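Local structure of Ras GTPase-activating-like protein IQGAP2 (5CJP) at residues 51-56 against 99-105; 67-72 against 93-97; 113-117 against 186-191; 11-15 against 340-344. The protein is a Ras-GAP-family scaffold that probably binds small GTPases in their GTP-loaded form rather than switching them off. All blocks are in the same frame, centred on the assembly; numbering follows the deposited sequence.

Contact 1: residues 51-56 against 99-105; sequences LYNYAS and SFNRGAR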
loop_
_atom_site.group_PDB
_atom_site.type_symbol
_atom_site.label_atom_id
_atom_site.label_comp_id
_atom_site.label_asym_id
_atom_site.label_seq_id
_atom_site.Cartn_x
_atom_site.Cartn_y
_atom_site.Cartn_z
ATOM N N LEU E 51 -16.433 5.817 -1.201
ATOM C CA LEU E 51 -17.746 5.388 -1.651
ATOM C C LEU E 51 -17.622 4.195 -2.618
ATOM O O LEU E 51 -18.500 3.336 -2.662
ATOM C CB LEU E 51 -18.474 6.544 -2.318
ATOM C CG LEU E 51 -18.856 7.656 -1.340
ATOM C CD1 LEU E 51 -19.509 8.791 -2.112
ATOM C CD2 LEU E 51 -19.812 7.127 -0.277
ATOM N N TYR E 52 -16.531 4.126 -3.377
ATOM C CA TYR E 52 -16.353 3.011 -4.304
ATOM C C TYR E 52 -16.395 1.692 -3.554
ATOM O O TYR E 52 -17.009 0.742 -4.012
ATOM C CB TYR E 52 -15.018 3.094 -5.061
ATOM C CG TYR E 52 -14.898 4.199 -6.093
ATOM C CD1 TYR E 52 -15.997 4.601 -6.860
ATOM C CD2 TYR E 52 -13.657 4.816 -6.339
ATOM C CE1 TYR E 52 -15.868 5.585 -7.834
ATOM C CE2 TYR E 52 -13.515 5.793 -7.313
ATOM C CZ TYR E 52 -14.621 6.171 -8.060
ATOM O OH TYR E 52 -14.474 7.121 -9.052
ATOM N N ASN E 53 -15.740 1.632 -2.401
ATOM C CA ASN E 53 -15.730 0.404 -1.603
ATOM C C ASN E 53 -17.031 0.293 -0.819
ATOM O O ASN E 53 -17.603 -0.785 -0.696
ATOM C CB ASN E 53 -14.549 0.405 -0.622
ATOM C CG ASN E 53 -14.597 -0.755 0.345
ATOM O OD1 ASN E 53 -14.375 -1.906 -0.030
ATOM N ND2 ASN E 53 -14.907 -0.458 1.608
ATOM N N TYR E 54 -17.496 1.415 -0.296
ATOM C CA TYR E 54 -18.724 1.409 0.480
ATOM C C TYR E 54 -19.947 0.950 -0.331
ATOM O O TYR E 54 -20.737 0.146 0.139
ATOM C CB TYR E 54 -18.973 2.800 1.074
ATOM C CG TYR E 54 -20.211 2.855 1.921
ATOM C CD1 TYR E 54 -20.205 2.361 3.214
ATOM C CD2 TYR E 54 -21.425 3.358 1.402
ATOM C CE1 TYR E 54 -21.374 2.356 3.984
ATOM C CE2 TYR E 54 -22.598 3.359 2.168
ATOM C CZ TYR E 54 -22.559 2.860 3.447
ATOM O OH TYR E 54 -23.686 2.880 4.213
ATOM N N ALA E 55 -20.102 1.447 -1.554
ATOM C CA ALA E 55 -21.263 1.081 -2.373
ATOM C C ALA E 55 -20.988 -0.086 -3.271
ATOM O O ALA E 55 -21.605 -0.211 -4.313
ATOM C CB ALA E 55 -21.724 2.258 -3.215
ATOM N N SER E 56 -20.068 -0.949 -2.881
ATOM C CA SER E 56 -19.772 -2.098 -3.712
ATOM C C SER E 56 -20.839 -3.182 -3.603
ATOM O O SER E 56 -20.858 -4.109 -4.404
ATOM C CB SER E 56 -18.390 -2.658 -3.374
ATOM O OG SER E 56 -18.281 -3.028 -2.013
ATOM N N SER E 99 -18.659 11.600 -11.159
ATOM C CA SER E 99 -17.388 10.944 -10.854
ATOM C C SER E 99 -17.606 9.532 -10.371
ATOM O O SER E 99 -16.977 8.601 -10.845
ATOM C CB SER E 99 -16.613 11.694 -9.767
ATOM O OG SER E 99 -16.197 12.978 -10.191
ATOM N N PHE E 100 -18.505 9.371 -9.415
ATOM C CA PHE E 100 -18.768 8.054 -8.874
ATOM C C PHE E 100 -19.156 7.054 -9.945
ATOM O O PHE E 100 -18.814 5.884 -9.855
ATOM C CB PHE E 100 -19.864 8.114 -7.816
ATOM C CG PHE E 100 -20.187 6.779 -7.231
ATOM C CD1 PHE E 100 -19.321 6.181 -6.319
ATOM C CD2 PHE E 100 -21.325 6.070 -7.655
ATOM C CE1 PHE E 100 -19.577 4.900 -5.838
ATOM C CE2 PHE E 100 -21.589 4.780 -7.181
ATOM C CZ PHE E 100 -20.718 4.198 -6.274
ATOM N N ASN E 101 -19.867 7.507 -10.967
ATOM C CA ASN E 101 -20.270 6.596 -12.023
ATOM C C ASN E 101 -19.173 6.298 -13.043
ATOM O O ASN E 101 -19.285 5.364 -13.834
ATOM C CB ASN E 101 -21.543 7.124 -12.702
ATOM C CG ASN E 101 -22.808 6.737 -11.932
ATOM O OD1 ASN E 101 -23.169 5.568 -11.873
ATOM N ND2 ASN E 101 -23.462 7.709 -11.328
ATOM N N ARG E 102 -18.097 7.072 -13.006
ATOM C CA ARG E 102 -16.988 6.851 -13.930
ATOM C C ARG E 102 -16.127 5.675 -13.505
ATOM O O ARG E 102 -15.800 4.805 -14.318
ATOM C CB ARG E 102 -16.094 8.091 -14.030
ATOM C CG ARG E 102 -16.499 9.046 -15.111
ATOM C CD ARG E 102 -15.622 10.290 -15.152
ATOM N NE ARG E 102 -16.151 11.218 -16.144
ATOM C CZ ARG E 102 -16.275 12.524 -15.942
ATOM N NH1 ARG E 102 -15.895 13.066 -14.784
ATOM N NH2 ARG E 102 -16.829 13.281 -16.876
ATOM N N GLY E 103 -15.756 5.650 -12.231
ATOM C CA GLY E 103 -14.897 4.586 -11.760
ATOM C C GLY E 103 -15.399 3.779 -10.594
ATOM O O GLY E 103 -14.621 3.456 -9.695
ATOM N N ALA E 104 -16.687 3.447 -10.614
ATOM C CA ALA E 104 -17.303 2.652 -9.558
ATOM C C ALA E 104 -16.764 1.220 -9.597
ATOM O O ALA E 104 -15.561 1.000 -9.522
ATOM C CB ALA E 104 -18.829 2.659 -9.715
ATOM N N ARG E 105 -17.662 0.250 -9.740
ATOM C CA ARG E 105 -17.296 -1.166 -9.773
ATOM C C ARG E 105 -17.461 -1.889 -11.102
ATOM O O ARG E 105 -16.989 -3.018 -11.269
ATOM C CB ARG E 105 -18.101 -1.902 -8.732
ATOM C CG ARG E 105 -17.551 -1.749 -7.376
ATOM C CD ARG E 105 -16.252 -2.499 -7.348
ATOM N NE ARG E 105 -16.180 -3.327 -6.161
ATOM C CZ ARG E 105 -15.859 -2.855 -4.967
ATOM N NH1 ARG E 105 -15.573 -1.564 -4.833
ATOM N NH2 ARG E 105 -15.840 -3.661 -3.913
#
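Tyr52, near the end of helix 37-54, faces Ala104 just past the end of helix 92-102, with their CA atoms 5.4 Å apart. Tyr52 has the largest share of the contact. Its CG lies anti to its own carbonyl carbon (chi1 -70°), which sends the ring across to the turn after helix 92-102. The carbonyl oxygen of Gly103 sits over the centre of one face of the Tyr52 ring, 3.0 Å above its plane. Phe100 O lies at the ring edge, in plane. Tyr52 OH makes a weak hydrogen bond of 3.4 Å to Ser99 O, which also accepts the backbone N-H of Arg102. The Phe100 ring is tilted 26° from the Tyr52 ring but slid aside, with centroids 5.7 Å apart. Tyr52 CD1 and Phe100 CD1 come to 3.7 Å, and the rings barely overlap. Phe100 CZ meets the Ala55 methyl CB at 3.8 Å. A leucine in place of Tyr52 would probably leave Ser99 O without its phenol partner and strip the cover from the Gly103 carbonyl. Ser56 OG donates to Asn53 O at 2.7 Å, just past the end of the helix; Ser56 N reaches the same oxygen from the same face. Asn53 ND2 hydrogen-bonds to an aromatic side chain of another protein's chain. These paired helix ends belong to the all-helical GAP-related domain and lie beside its interface with that chain and a bound GTP.

Contact 2: residues 67-72 against 93-97; sequences LFKTAL and VIKMV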
loop_
_atom_site.group_PDB
_atom_site.type_symbol
_atom_site.label_atom_id
_atom_site.label_comp_id
_atom_site.label_asym_id
_atom_site.label_seq_id
_atom_site.Cartn_x
_atom_site.Cartn_y
_atom_site.Cartn_z
ATOM N N LEU E 67 -29.294 9.085 -1.254
ATOM C CA LEU E 67 -28.587 10.281 -0.808
ATOM C C LEU E 67 -28.531 11.235 -2.000
ATOM O O LEU E 67 -28.872 12.410 -1.893
ATOM C CB LEU E 67 -27.175 9.914 -0.354
ATOM C CG LEU E 67 -26.281 10.949 0.328
ATOM C CD1 LEU E 67 -25.165 11.321 -0.582
ATOM C CD2 LEU E 67 -27.089 12.152 0.764
ATOM N N PHE E 68 -28.099 10.717 -3.142
ATOM C CA PHE E 68 -28.020 11.514 -4.364
ATOM C C PHE E 68 -29.369 12.134 -4.688
ATOM O O PHE E 68 -29.465 13.343 -4.962
ATOM C CB PHE E 68 -27.583 10.642 -5.541
ATOM C CG PHE E 68 -26.123 10.343 -5.549
ATOM C CD1 PHE E 68 -25.624 9.296 -6.319
ATOM C CD2 PHE E 68 -25.230 11.125 -4.806
ATOM C CE1 PHE E 68 -24.249 9.031 -6.350
ATOM C CE2 PHE E 68 -23.863 10.869 -4.833
ATOM C CZ PHE E 68 -23.368 9.825 -5.605
ATOM N N LYS E 69 -30.410 11.305 -4.647
ATOM C CA LYS E 69 -31.759 11.758 -4.947
ATOM C C LYS E 69 -32.221 12.942 -4.104
ATOM O O LYS E 69 -32.521 14.022 -4.628
ATOM C CB LYS E 69 -32.753 10.611 -4.772
ATOM C CG LYS E 69 -34.110 10.927 -5.366
ATOM C CD LYS E 69 -35.174 9.929 -4.976
ATOM C CE LYS E 69 -35.706 10.235 -3.588
ATOM N NZ LYS E 69 -36.951 9.458 -3.276
ATOM N N THR E 70 -32.285 12.749 -2.796
ATOM C CA THR E 70 -32.753 13.816 -1.933
ATOM C C THR E 70 -31.905 15.080 -2.035
ATOM O O THR E 70 -32.429 16.187 -1.924
ATOM C CB THR E 70 -32.794 13.366 -0.481
ATOM O OG1 THR E 70 -31.477 13.442 0.064
ATOM C CG2 THR E 70 -33.284 11.935 -0.390
ATOM N N ALA E 71 -30.605 14.916 -2.249
ATOM C CA ALA E 71 -29.713 16.065 -2.372
ATOM C C ALA E 71 -29.988 16.799 -3.678
ATOM O O ALA E 71 -29.963 18.027 -3.722
ATOM C CB ALA E 71 -28.237 15.619 -2.309
ATOM N N LEU E 72 -30.230 16.051 -4.750
ATOM C CA LEU E 72 -30.524 16.690 -6.028
ATOM C C LEU E 72 -31.865 17.417 -5.933
ATOM O O LEU E 72 -31.999 18.533 -6.434
ATOM C CB LEU E 72 -30.554 15.660 -7.169
ATOM C CG LEU E 72 -30.863 16.119 -8.611
ATOM C CD1 LEU E 72 -30.037 17.333 -9.024
ATOM C CD2 LEU E 72 -30.600 14.957 -9.536
ATOM N N VAL E 93 -23.641 17.848 -6.092
ATOM C CA VAL E 93 -24.199 16.503 -6.080
ATOM C C VAL E 93 -24.055 15.897 -7.466
ATOM O O VAL E 93 -23.850 14.709 -7.605
ATOM C CB VAL E 93 -25.703 16.488 -5.759
ATOM C CG1 VAL E 93 -26.191 15.053 -5.631
ATOM C CG2 VAL E 93 -25.964 17.261 -4.499
ATOM N N ILE E 94 -24.189 16.727 -8.490
ATOM C CA ILE E 94 -24.064 16.236 -9.849
ATOM C C ILE E 94 -22.606 15.900 -10.147
ATOM O O ILE E 94 -22.302 14.942 -10.857
ATOM C CB ILE E 94 -24.602 17.271 -10.831
ATOM C CG1 ILE E 94 -26.135 17.317 -10.706
ATOM C CG2 ILE E 94 -24.178 16.933 -12.260
ATOM C CD1 ILE E 94 -26.758 16.045 -11.061
ATOM N N LYS E 95 -21.698 16.671 -9.571
ATOM C CA LYS E 95 -20.267 16.451 -9.760
ATOM C C LYS E 95 -19.894 15.091 -9.178
ATOM O O LYS E 95 -19.113 14.335 -9.760
ATOM C CB LYS E 95 -19.480 17.551 -9.042
ATOM C CG LYS E 95 -18.044 17.706 -9.486
ATOM C CD LYS E 95 -17.395 18.874 -8.776
ATOM C CE LYS E 95 -18.200 20.166 -8.980
ATOM N NZ LYS E 95 -17.827 21.297 -8.034
ATOM N N MET E 96 -20.473 14.773 -8.030
ATOM C CA MET E 96 -20.181 13.513 -7.369
ATOM C C MET E 96 -20.865 12.364 -8.090
ATOM O O MET E 96 -20.293 11.277 -8.251
ATOM C CB MET E 96 -20.636 13.576 -5.916
ATOM C CG MET E 96 -20.305 12.334 -5.115
ATOM S SD MET E 96 -20.381 12.703 -3.358
ATOM C CE MET E 96 -21.351 11.417 -2.878
ATOM N N VAL E 97 -22.094 12.610 -8.532
ATOM C CA VAL E 97 -22.843 11.595 -9.244
ATOM C C VAL E 97 -22.070 11.183 -10.470
ATOM O O VAL E 97 -21.973 9.998 -10.768
ATOM C CB VAL E 97 -24.231 12.111 -9.678
ATOM C CG1 VAL E 97 -24.798 11.229 -10.807
ATOM C CG2 VAL E 97 -25.164 12.104 -8.482
#
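Phe68 lays one face of its ring against Val97 CG2. Val97 CG2 is 3.6 Å from the Phe68 ring centroid and 13° off the normal, a CH-pi contact over the middle of the ring. Met96 comes from another side. Its CE sits at the ring edge near CE2, and the two side chains cross at about a right angle. With chi1 at -77°, CG of Phe68 sits beside its own backbone N, and the ring leans toward helix 92-102. Val93 fits beside it, with CG1 3.8 Å from Phe68 O and CG2 3.6 Å from Ala71 CB. Leu72 CD1 touches Ile94 CD1 at 4.1 Å at one end of the patch. The axes of segments 67-72 and 93-97 run nearly antiparallel and approach to 10.3 Å. Phe33 of helix 25-34 covers Leu67, Ala71 and Val93, while Ile205 and Leu209 of helix 200-216 pack on Phe68 and Leu72. With an alanine here in place of Phe68, the Val97 and Met96 methyls would probably lose their aromatic partner and a gap would open between the helices. No hydrogen bond crosses between the segments. The helices are therefore held here by close-fitting apolar side chains, with dispersion and burial of carbon as the binding forces.

Contact 3: residues 113-117 against 186-191; sequences LLAPV and KVLNSI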
loop_
_atom_site.group_PDB
_atom_site.type_symbol
_atom_site.label_atom_id
_atom_site.label_comp_id
_atom_site.label_asym_id
_atom_site.label_seq_id
_atom_site.Cartn_x
_atom_site.Cartn_y
_atom_site.Cartn_z
ATOM N N LEU E 113 -16.326 1.233 -24.149
ATOM C CA LEU E 113 -17.400 1.789 -24.968
ATOM C C LEU E 113 -16.882 2.883 -25.905
ATOM O O LEU E 113 -17.443 3.108 -26.981
ATOM C CB LEU E 113 -18.493 2.348 -24.040
ATOM C CG LEU E 113 -19.766 2.993 -24.603
ATOM C CD1 LEU E 113 -20.808 3.092 -23.512
ATOM C CD2 LEU E 113 -19.460 4.368 -25.135
ATOM N N LEU E 114 -15.806 3.553 -25.494
ATOM C CA LEU E 114 -15.225 4.617 -26.290
ATOM C C LEU E 114 -13.829 4.284 -26.765
ATOM O O LEU E 114 -13.387 4.793 -27.793
ATOM C CB LEU E 114 -15.156 5.910 -25.484
ATOM C CG LEU E 114 -16.434 6.633 -25.075
ATOM C CD1 LEU E 114 -16.051 7.800 -24.155
ATOM C CD2 LEU E 114 -17.186 7.119 -26.310
ATOM N N ALA E 115 -13.141 3.430 -26.014
ATOM C CA ALA E 115 -11.768 3.066 -26.331
ATOM C C ALA E 115 -11.526 2.659 -27.780
ATOM O O ALA E 115 -10.613 3.176 -28.422
ATOM C CB ALA E 115 -11.290 1.963 -25.381
ATOM N N PRO E 116 -12.331 1.728 -28.318
ATOM C CA PRO E 116 -12.173 1.277 -29.704
ATOM C C PRO E 116 -12.165 2.401 -30.749
ATOM O O PRO E 116 -11.215 2.518 -31.525
ATOM C CB PRO E 116 -13.348 0.327 -29.886
ATOM C CG PRO E 116 -13.500 -0.263 -28.527
ATOM C CD PRO E 116 -13.378 0.945 -27.641
ATOM N N VAL E 117 -13.214 3.225 -30.767
ATOM C CA VAL E 117 -13.286 4.317 -31.732
ATOM C C VAL E 117 -12.323 5.443 -31.420
ATOM O O VAL E 117 -11.880 6.157 -32.319
ATOM C CB VAL E 117 -14.703 4.931 -31.830
ATOM C CG1 VAL E 117 -15.699 3.856 -32.203
ATOM C CG2 VAL E 117 -15.077 5.628 -30.523
ATOM N N LYS E 186 -18.724 7.357 -36.103
ATOM C CA LYS E 186 -18.238 6.151 -35.447
ATOM C C LYS E 186 -18.444 6.296 -33.937
ATOM O O LYS E 186 -18.991 5.404 -33.298
ATOM C CB LYS E 186 -16.761 5.916 -35.766
ATOM C CG LYS E 186 -16.517 5.449 -37.196
ATOM C CD LYS E 186 -15.116 4.911 -37.409
ATOM C CE LYS E 186 -15.007 4.285 -38.799
ATOM N NZ LYS E 186 -13.663 3.697 -39.096
ATOM N N VAL E 187 -18.030 7.425 -33.367
ATOM C CA VAL E 187 -18.205 7.657 -31.940
ATOM C C VAL E 187 -19.678 7.605 -31.559
ATOM O O VAL E 187 -20.074 6.891 -30.646
ATOM C CB VAL E 187 -17.672 9.030 -31.518
ATOM C CG1 VAL E 187 -18.066 9.306 -30.089
ATOM C CG2 VAL E 187 -16.157 9.078 -31.674
ATOM N N LEU E 188 -20.479 8.379 -32.274
ATOM C CA LEU E 188 -21.903 8.453 -32.041
ATOM C C LEU E 188 -22.586 7.099 -32.028
ATOM O O LEU E 188 -23.393 6.816 -31.148
ATOM C CB LEU E 188 -22.552 9.330 -33.103
ATOM C CG LEU E 188 -24.076 9.325 -33.099
ATOM C CD1 LEU E 188 -24.557 9.903 -31.768
ATOM C CD2 LEU E 188 -24.615 10.123 -34.282
ATOM N N ASN E 189 -22.283 6.256 -32.999
ATOM C CA ASN E 189 -22.926 4.949 -33.048
ATOM C C ASN E 189 -22.561 4.057 -31.858
ATOM O O ASN E 189 -23.404 3.300 -31.373
ATOM C CB ASN E 189 -22.613 4.252 -34.383
ATOM C CG ASN E 189 -23.382 4.869 -35.567
ATOM O OD1 ASN E 189 -22.941 4.786 -36.712
ATOM N ND2 ASN E 189 -24.538 5.472 -35.290
ATOM N N SER E 190 -21.320 4.152 -31.380
ATOM C CA SER E 190 -20.900 3.357 -30.232
ATOM C C SER E 190 -21.777 3.747 -29.051
ATOM O O SER E 190 -22.334 2.891 -28.354
ATOM C CB SER E 190 -19.447 3.651 -29.873
ATOM O OG SER E 190 -18.607 3.520 -31.002
ATOM N N ILE E 191 -21.887 5.056 -28.836
ATOM C CA ILE E 191 -22.698 5.589 -27.751
ATOM C C ILE E 191 -24.183 5.236 -27.886
ATOM O O ILE E 191 -24.754 4.600 -27.007
ATOM C CB ILE E 191 -22.571 7.144 -27.659
ATOM C CG1 ILE E 191 -21.105 7.554 -27.451
ATOM C CG2 ILE E 191 -23.415 7.659 -26.510
ATOM C CD1 ILE E 191 -20.821 9.041 -27.632
#
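Val117 and Val187 cross at about a right angle, CG2 to CG2 at 3.8 Å, where helices 111-123 and 167-193 pack as an antiparallel pair in the all-helical GAP-related domain. The segment axes come within 9.4 Å and their directions differ by 156°. Val117 points at the other helix and spreads its two methyls. CG2, set between the backbone N and the carbonyl carbon, takes Val187. Val117 CG1 rests near Ser190 OG and 3.8 Å from Lys186 O. One turn back, Leu114 runs at a slant to Ile191, and its CD2 meets CG1 of Ile191 at 4.1 Å. Leu113 CD2 reaches the same Ile191 CG1 at 4.3 Å, so both leucines share that branch. Helix 222-243 adds Ile242 against Leu114 and Val187, and Met238 against Ile191. Helix 111-123 is kinked here, as N of Pro116 and N of Val117 have no bond to the turn before. No hydrogen bond joins the two segments, and Ser190 turns its hydroxyl back to its own helix. Ser190 CB approaches Leu113 O at 3.6 Å. Ser190 OG donates to Lys186 O at 3.0 Å, and the backbone N of Ser190 reaches that oxygen from the opposite face of its carbonyl plane.

Contact 4: residues 11-15 against 340-344; sequences LETYQ and SIEEI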
loop_
_atom_site.group_PDB
_atom_site.type_symbol
_atom_site.label_atom_id
_atom_site.label_comp_id
_atom_site.label_asym_id
_atom_site.label_seq_id
_atom_site.Cartn_x
_atom_site.Cartn_y
_atom_site.Cartn_z
ATOM N N LEU E 11 -7.341 19.660 15.041
ATOM C CA LEU E 11 -7.078 18.238 15.205
ATOM C C LEU E 11 -8.414 17.507 15.334
ATOM O O LEU E 11 -8.588 16.394 14.830
ATOM C CB LEU E 11 -6.235 17.987 16.464
ATOM C CG LEU E 11 -5.803 16.525 16.582
ATOM C CD1 LEU E 11 -4.697 16.290 15.600
ATOM C CD2 LEU E 11 -5.346 16.196 17.972
ATOM N N GLU E 12 -9.348 18.155 16.019
ATOM C CA GLU E 12 -10.670 17.592 16.231
ATOM C C GLU E 12 -11.522 17.604 14.964
ATOM O O GLU E 12 -12.419 16.778 14.803
ATOM C CB GLU E 12 -11.371 18.343 17.368
ATOM C CG GLU E 12 -10.787 18.021 18.747
ATOM C CD GLU E 12 -11.386 18.858 19.857
ATOM O OE1 GLU E 12 -11.265 20.098 19.791
ATOM O OE2 GLU E 12 -11.972 18.280 20.797
ATOM N N THR E 13 -11.235 18.526 14.055
ATOM C CA THR E 13 -11.979 18.593 12.816
ATOM C C THR E 13 -11.425 17.498 11.898
ATOM O O THR E 13 -12.141 16.956 11.049
ATOM C CB THR E 13 -11.848 20.002 12.175
ATOM O OG1 THR E 13 -12.328 20.985 13.104
ATOM C CG2 THR E 13 -12.670 20.112 10.895
ATOM N N TYR E 14 -10.156 17.150 12.095
ATOM C CA TYR E 14 -9.531 16.096 11.292
ATOM C C TYR E 14 -9.989 14.726 11.764
ATOM O O TYR E 14 -10.238 13.839 10.946
ATOM C CB TYR E 14 -8.005 16.184 11.369
ATOM C CG TYR E 14 -7.387 16.949 10.225
ATOM C CD1 TYR E 14 -7.231 16.356 8.978
ATOM C CD2 TYR E 14 -7.001 18.283 10.376
ATOM C CE1 TYR E 14 -6.710 17.064 7.902
ATOM C CE2 TYR E 14 -6.478 19.010 9.308
ATOM C CZ TYR E 14 -6.336 18.398 8.067
ATOM O OH TYR E 14 -5.843 19.110 6.982
ATOM N N GLN E 15 -10.103 14.555 13.080
ATOM C CA GLN E 15 -10.550 13.286 13.651
ATOM C C GLN E 15 -11.982 13.002 13.189
ATOM O O GLN E 15 -12.347 11.857 12.912
ATOM C CB GLN E 15 -10.498 13.343 15.183
ATOM C CG GLN E 15 -9.135 13.696 15.760
ATOM C CD GLN E 15 -9.155 13.801 17.283
ATOM O OE1 GLN E 15 -10.005 14.482 17.855
ATOM N NE2 GLN E 15 -8.215 13.127 17.942
ATOM N N SER E 340 -7.961 6.954 13.606
ATOM C CA SER E 340 -7.982 8.411 13.728
ATOM C C SER E 340 -6.582 9.017 13.985
ATOM O O SER E 340 -5.564 8.319 13.958
ATOM C CB SER E 340 -8.959 8.787 14.865
ATOM O OG SER E 340 -9.284 10.179 14.867
ATOM N N ILE E 341 -6.549 10.319 14.229
ATOM C CA ILE E 341 -5.320 11.039 14.528
ATOM C C ILE E 341 -5.400 11.408 16.005
ATOM O O ILE E 341 -6.493 11.508 16.557
ATOM C CB ILE E 341 -5.231 12.339 13.742
ATOM C CG1 ILE E 341 -4.869 12.070 12.301
ATOM C CG2 ILE E 341 -4.155 13.230 14.306
ATOM C CD1 ILE E 341 -4.936 13.339 11.518
ATOM N N GLU E 342 -4.247 11.609 16.639
ATOM C CA GLU E 342 -4.189 11.989 18.048
ATOM C C GLU E 342 -2.861 12.670 18.366
ATOM O O GLU E 342 -1.818 12.300 17.832
ATOM C CB GLU E 342 -4.369 10.766 18.952
ATOM C CG GLU E 342 -4.582 11.139 20.415
ATOM C CD GLU E 342 -5.834 12.005 20.630
ATOM O OE1 GLU E 342 -6.949 11.430 20.656
ATOM O OE2 GLU E 342 -5.705 13.256 20.757
ATOM N N GLU E 343 -2.894 13.682 19.221
ATOM C CA GLU E 343 -1.670 14.380 19.576
ATOM C C GLU E 343 -1.282 13.934 20.973
ATOM O O GLU E 343 -2.149 13.687 21.806
ATOM C CB GLU E 343 -1.878 15.895 19.515
ATOM C CG GLU E 343 -0.594 16.702 19.662
ATOM C CD GLU E 343 -0.805 18.200 19.510
ATOM O OE1 GLU E 343 -1.122 18.652 18.388
ATOM O OE2 GLU E 343 -0.654 18.927 20.519
ATOM N N ILE E 344 0.017 13.799 21.229
ATOM C CA ILE E 344 0.470 13.359 22.543
ATOM C C ILE E 344 0.704 14.510 23.496
ATOM O O ILE E 344 1.396 15.471 23.163
ATOM C CB ILE E 344 1.747 12.511 22.446
ATOM C CG1 ILE E 344 1.603 11.314 23.377
ATOM C CG2 ILE E 344 2.961 13.302 22.833
ATOM C CD1 ILE E 344 0.435 10.477 23.025
#
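Leu11 and Gln15 of helix 7-23 do the close work against strand 337-343. Leu11 points at the strand and its two methyls part over it. Leu11 CD1 meets Ile341 CG2 at 3.4 Å, while Leu11 CD2 rests 3.8 Å from Glu343 CB. Tyr14 adds its CB against Ile341 CD1 at 4.2 Å, though its ring leads away, to an aromatic side chain of another protein's chain. Gln15 reaches out with an extended chain. Gln15 NE2 donates to Ile341 O at 2.7 Å, almost straight at 174°. The acceptor lies in the amide plane, so the bond fixes how the amide is turned. Nearer the backbone, Gln15 CB lies 3.4 Å from Ser340 OG. The helix lies over the strand, roughly antiparallel, with segment axes 7.9 Å apart. Residues 340-343 also pair in an antiparallel beta ladder with a strand of the second subunit, and the sheet runs on across the interface. The looser side belongs to Glu342, which is partly exposed. Its CB points away from the helix, but the chain bends at chi2 (60°) and brings the carboxylate back, its plane 85° from the Gln15 amide. Glu342 OE2 accepts the backbone N-H of Glu343 at 3.2 Å, on its anti side, and Leu11 CD2 approaches that oxygen only to 4.1 Å.

In the fold
Contacts 1 and 2 are neighbours, with centres 14 Å apart. They share helix 92-102 and touch where Leu51 CD1 meets Met96 CE at 3.3 Å. Residues 67-72 and 93-97 both fall between the two segments of contact 1. Contact 3 comes later in the chain, starting on the next helix, 111-123. Its centre is about 23 Å from that of contact 1 and 27 Å from that of contact 2. Contact 4 joins the N-terminal helix 7-23 to strand 337-343, late in the chain, and spans all the others. It lies about 48 Å from contact 3, centre to centre. Contacts 2 and 3 are touched by no other chain, contact 1 lies beside another protein's chain, and contact 4 lies where two copies of this protein meet.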